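PDB 2PCS: hypothetical conserved protein from Geobacillus kaustophilus, which is of unknown function but probably binds a small molecule in the pocket of a Bet v 1-like, CoxG-family fold. Local coordinates for residues 133-136 / 137-141; 141-144 / 145-148. One frame throughout, in Å; residues are numbered along the deposited sequence.

Interaction 1 of 2, residues 133-136 / 137-141; sequences LLIS and DFFKK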
loop_
_atom_site.group_PDB
_atom_site.type_symbol
_atom_site.label_atom_id
_atom_site.label_comp_id
_atom_site.label_asym_id
_atom_site.label_seq_id
_atom_site.Cartn_x
_atom_site.Cartn_y
_atom_site.Cartn_z
ATOM N N LEU A 133 -7.361 -7.334 1.772
ATOM C CA LEU A 133 -8.206 -6.343 2.422
ATOM C C LEU A 133 -7.515 -4.999 2.615
ATOM O O LEU A 133 -8.132 -3.945 2.441
ATOM C CB LEU A 133 -8.879 -6.898 3.707
ATOM C CG LEU A 133 -9.080 -6.135 5.052
ATOM C CD1 LEU A 133 -9.451 -4.646 5.039
ATOM C CD2 LEU A 133 -10.136 -6.850 5.873
ATOM N N LEU A 134 -6.245 -5.009 3.007
ATOM C CA LEU A 134 -5.501 -3.733 3.201
ATOM C C LEU A 134 -5.343 -2.986 1.864
ATOM O O LEU A 134 -5.681 -1.798 1.743
ATOM C CB LEU A 134 -4.124 -4.013 3.874
ATOM C CG LEU A 134 -4.299 -4.453 5.350
ATOM C CD1 LEU A 134 -3.016 -4.953 5.932
ATOM C CD2 LEU A 134 -4.920 -3.339 6.254
ATOM N N ILE A 135 -4.869 -3.710 0.849
ATOM C CA ILE A 135 -4.759 -3.160 -0.523
ATOM C C ILE A 135 -6.102 -2.618 -1.040
ATOM O O ILE A 135 -6.145 -1.463 -1.484
ATOM C CB ILE A 135 -4.149 -4.196 -1.504
ATOM C CG1 ILE A 135 -2.692 -4.497 -1.078
ATOM C CG2 ILE A 135 -4.240 -3.692 -2.959
ATOM C CD1 ILE A 135 -2.241 -5.889 -1.425
ATOM N N SER A 136 -7.191 -3.414 -0.967
ATOM C CA SER A 136 -8.529 -2.913 -1.425
ATOM C C SER A 136 -9.010 -1.659 -0.696
ATOM O O SER A 136 -9.508 -0.713 -1.335
ATOM C CB SER A 136 -9.622 -3.956 -1.295
ATOM O OG SER A 136 -9.186 -5.179 -1.832
ATOM N N ASP A 137 -8.852 -1.648 0.625
ATOM C CA ASP A 137 -9.235 -0.516 1.411
ATOM C C ASP A 137 -8.415 0.744 1.114
ATOM O O ASP A 137 -8.927 1.892 1.136
ATOM C CB ASP A 137 -9.124 -0.839 2.902
ATOM C CG ASP A 137 -9.677 0.300 3.754
ATOM O OD1 ASP A 137 -10.923 0.502 3.707
ATOM O OD2 ASP A 137 -8.872 1.033 4.384
ATOM N N PHE A 138 -7.128 0.540 0.836
ATOM C CA PHE A 138 -6.284 1.666 0.390
ATOM C C PHE A 138 -6.745 2.185 -0.983
ATOM O O PHE A 138 -6.899 3.382 -1.198
ATOM C CB PHE A 138 -4.832 1.216 0.327
ATOM C CG PHE A 138 -3.909 2.245 -0.263
ATOM C CD1 PHE A 138 -3.446 3.332 0.504
ATOM C CD2 PHE A 138 -3.504 2.141 -1.584
ATOM C CE1 PHE A 138 -2.592 4.273 -0.044
ATOM C CE2 PHE A 138 -2.630 3.093 -2.122
ATOM C CZ PHE A 138 -2.150 4.125 -1.363
ATOM N N PHE A 139 -6.944 1.283 -1.922
ATOM C CA PHE A 139 -7.338 1.731 -3.257
ATOM C C PHE A 139 -8.746 2.362 -3.243
ATOM O O PHE A 139 -9.032 3.277 -4.024
ATOM C CB PHE A 139 -7.176 0.609 -4.279
ATOM C CG PHE A 139 -5.754 0.372 -4.661
ATOM C CD1 PHE A 139 -5.250 -0.906 -4.754
ATOM C CD2 PHE A 139 -4.914 1.436 -4.905
ATOM C CE1 PHE A 139 -3.907 -1.129 -5.086
ATOM C CE2 PHE A 139 -3.564 1.232 -5.231
ATOM C CZ PHE A 139 -3.065 -0.065 -5.310
ATOM N N LYS A 140 -9.575 1.916 -2.278
ATOM C CA LYS A 140 -10.920 2.451 -2.060
ATOM C C LYS A 140 -10.830 3.882 -1.597
ATOM O O LYS A 140 -11.566 4.731 -2.078
ATOM C CB LYS A 140 -11.679 1.614 -1.017
ATOM C CG LYS A 140 -13.065 2.157 -0.659
ATOM C CD LYS A 140 -13.611 1.646 0.677
ATOM C CE LYS A 140 -14.921 2.425 1.061
ATOM N NZ LYS A 140 -15.631 1.808 2.272
ATOM N N LYS A 141 -9.939 4.179 -0.654
ATOM C CA LYS A 141 -9.907 5.550 -0.140
ATOM C C LYS A 141 -9.213 6.480 -1.114
ATOM O O LYS A 141 -9.528 7.678 -1.170
ATOM C CB LYS A 141 -9.292 5.634 1.260
ATOM C CG LYS A 141 -10.135 5.004 2.393
ATOM C CD LYS A 141 -9.225 4.331 3.412
ATOM C CE LYS A 141 -9.681 4.405 4.882
ATOM N NZ LYS A 141 -8.532 3.967 5.812
#
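I135 and F139 meet one turn apart on helix 124-148, in a local i to i+4 contact. This is the long C-terminal helix of a Bet v 1-like, helix-grip fold, which lies against the curved antiparallel sheet. The two side chains run side by side, pointing the same way, and both pack on strand 104-116. There I135 rests on Y109 and Y111, and F139 on L107 and Y109. The touch is made by the short branch of I135: CG2 lies 3.3 Å from F139 CE1, close packing for a methyl and a ring carbon. It approaches the ring obliquely. The first torsion of I135 (chi1 -65°) explains this choice of branch, since it sets CG1 beside the backbone N and turns CG2 to the next turn of the helix. Below these side chains the backbone bonds follow the helical pattern. F139 N donates to I135 O at 2.9 Å. K140 N donates to S136 O at 2.8 Å. S136 OG does not reach forward; it is bonded to K132 O in the preceding turn. F138 leaves the helix on another side. Its side chain packs on L28 and C31 of helix 25-31 and comes to about 4 Å from the unidentified ligand, consistent with this turn forming part of a pocket wall. The edge of the F138 ring also meets F139, with CE2 of F138 3.7 Å from CE2 of F139 in the plane of the F138 ring. On the more polar flank, L133 CD1 approaches D137 CB at 4.4 Å. The carboxylate of D137 turns onward, and its OD2 takes a weak, salt-bridged hydrogen bond from K141 NZ at 3.3 Å.

Interaction 2 of 2, residues 141-144 / 145-148; sequences KIQK and EIAK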
loop_
_atom_site.group_PDB
_atom_site.type_symbol
_atom_site.label_atom_id
_atom_site.label_comp_id
_atom_site.label_asym_id
_atom_site.label_seq_id
_atom_site.Cartn_x
_atom_site.Cartn_y
_atom_site.Cartn_z
ATOM N N LYS A 141 -9.939 4.179 -0.654
ATOM C CA LYS A 141 -9.907 5.550 -0.140
ATOM C C LYS A 141 -9.213 6.480 -1.114
ATOM O O LYS A 141 -9.528 7.678 -1.170
ATOM C CB LYS A 141 -9.292 5.634 1.260
ATOM C CG LYS A 141 -10.135 5.004 2.393
ATOM C CD LYS A 141 -9.225 4.331 3.412
ATOM C CE LYS A 141 -9.681 4.405 4.882
ATOM N NZ LYS A 141 -8.532 3.967 5.812
ATOM N N ILE A 142 -8.261 5.939 -1.878
ATOM C CA ILE A 142 -7.582 6.713 -2.912
ATOM C C ILE A 142 -8.609 7.096 -3.962
ATOM O O ILE A 142 -8.604 8.215 -4.446
ATOM C CB ILE A 142 -6.428 5.926 -3.615
ATOM C CG1 ILE A 142 -5.201 5.809 -2.735
ATOM C CG2 ILE A 142 -5.990 6.619 -4.888
ATOM C CD1 ILE A 142 -4.635 7.096 -2.362
ATOM N N GLN A 143 -9.472 6.161 -4.325
ATOM C CA GLN A 143 -10.484 6.435 -5.331
ATOM C C GLN A 143 -11.391 7.582 -4.856
ATOM O O GLN A 143 -11.750 8.471 -5.656
ATOM C CB GLN A 143 -11.258 5.172 -5.743
ATOM C CG GLN A 143 -12.293 5.351 -6.887
ATOM C CD GLN A 143 -11.779 6.089 -8.158
ATOM O OE1 GLN A 143 -11.499 5.454 -9.174
ATOM N NE2 GLN A 143 -11.689 7.433 -8.099
ATOM N N LYS A 144 -11.670 7.614 -3.555
ATOM C CA LYS A 144 -12.458 8.669 -2.984
ATOM C C LYS A 144 -11.742 10.001 -3.040
ATOM O O LYS A 144 -12.351 11.009 -3.379
ATOM C CB LYS A 144 -12.852 8.355 -1.538
ATOM C CG LYS A 144 -13.018 9.631 -0.708
ATOM C CD LYS A 144 -13.350 9.373 0.749
ATOM C CE LYS A 144 -14.038 10.594 1.397
ATOM N NZ LYS A 144 -14.569 10.208 2.753
ATOM N N GLU A 145 -10.466 10.041 -2.692
ATOM C CA GLU A 145 -9.787 11.338 -2.626
ATOM C C GLU A 145 -9.536 11.896 -4.005
ATOM O O GLU A 145 -9.520 13.110 -4.181
ATOM C CB GLU A 145 -8.485 11.266 -1.822
ATOM C CG GLU A 145 -8.692 10.958 -0.334
ATOM C CD GLU A 145 -9.283 12.116 0.472
ATOM O OE1 GLU A 145 -9.286 13.281 0.013
ATOM O OE2 GLU A 145 -9.730 11.859 1.606
ATOM N N ILE A 146 -9.339 11.000 -4.977
ATOM C CA ILE A 146 -9.301 11.361 -6.398
ATOM C C ILE A 146 -10.635 11.996 -6.773
ATOM O O ILE A 146 -10.652 13.108 -7.280
ATOM C CB ILE A 146 -9.043 10.143 -7.313
ATOM C CG1 ILE A 146 -7.593 9.658 -7.207
ATOM C CG2 ILE A 146 -9.370 10.477 -8.771
ATOM C CD1 ILE A 146 -7.367 8.276 -7.821
ATOM N N ALA A 147 -11.739 11.294 -6.483
ATOM C CA ALA A 147 -13.105 11.709 -6.885
ATOM C C ALA A 147 -13.407 13.174 -6.554
ATOM O O ALA A 147 -13.850 13.917 -7.445
ATOM C CB ALA A 147 -14.151 10.787 -6.281
ATOM N N LYS A 148 -13.169 13.564 -5.290
ATOM C CA LYS A 148 -13.134 14.955 -4.831
ATOM C C LYS A 148 -12.439 15.923 -5.802
ATOM O O LYS A 148 -13.007 16.934 -6.216
ATOM C CB LYS A 148 -12.351 15.048 -3.522
ATOM C CG LYS A 148 -13.151 14.890 -2.273
ATOM C CD LYS A 148 -12.221 15.007 -1.058
ATOM C CE LYS A 148 -12.890 14.424 0.206
ATOM N NZ LYS A 148 -11.908 14.018 1.281
#
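I146 extends its longer branch, with chi2 at 166°, and this carries CD1 to the side chain of I142, one turn earlier. I142 answers with its CG2 methyl, which its first torsion sets opposite the backbone N. The two side chains cross obliquely, and I142 CG2 lies 3.6 Å from I146 CD1. Q143 comes to I146 from a different direction. Its chain bends at chi2 (49°), and NE2 of its amide comes over the base of the I146 side chain, 3.9 Å from both CB and CG2 of that residue. The other end of the amide is held from outside, because Q143 OE1 accepts a hydrogen bond from K12 N at the end of strand 4-12. I146 is thus buried between I142, the Q143 amide, and V18 and K21 of helix 15-22. This is the last part of the long C-terminal helix of the Bet v 1-like fold, where it passes the two short helices that follow the first strand. Were I146 cut back to an alanine, I142 CG2 would probably lose its apolar mate and a gap would open beside V18. Underneath, I146 N donates to I142 O at 2.9 Å. The solvent side is charged. The first torsion of E145 sets CG beside the backbone N, 3.5 Å from K141 O; the chain then bends, and both carboxylate oxygens face one lysine. K148 NZ is salt-bridged to E145 OE1 at 3.0 Å, and its hydrogen bonds to OE1 and OE2 are both weak. This negative charge probably eases the closeness of two like charges, since the K144 and K148 amines are near neighbours. The aliphatic part of K144 crosses the end of K148, with K144 CE 4.0 Å from K148 NZ.

Overall arrangement
The chain lays down strand 4-12, helices 15-22 and 25-31, and then six further strands of the antiparallel sheet before it enters helix 124-148. Interaction 1 comes first on that helix and interaction 2 follows directly. Neither closes a loop: each joins successive turns. They do not nest or cross, but run end to end and share K141, with centres about 11 Å apart. Residues 133-141 tie the middle of the helix to strand 104-116 and helix 25-31, close to the ligand. Residues 141-148 tie its C-terminal end to both short helices and to strand 4-12, farther from the centre of the chain.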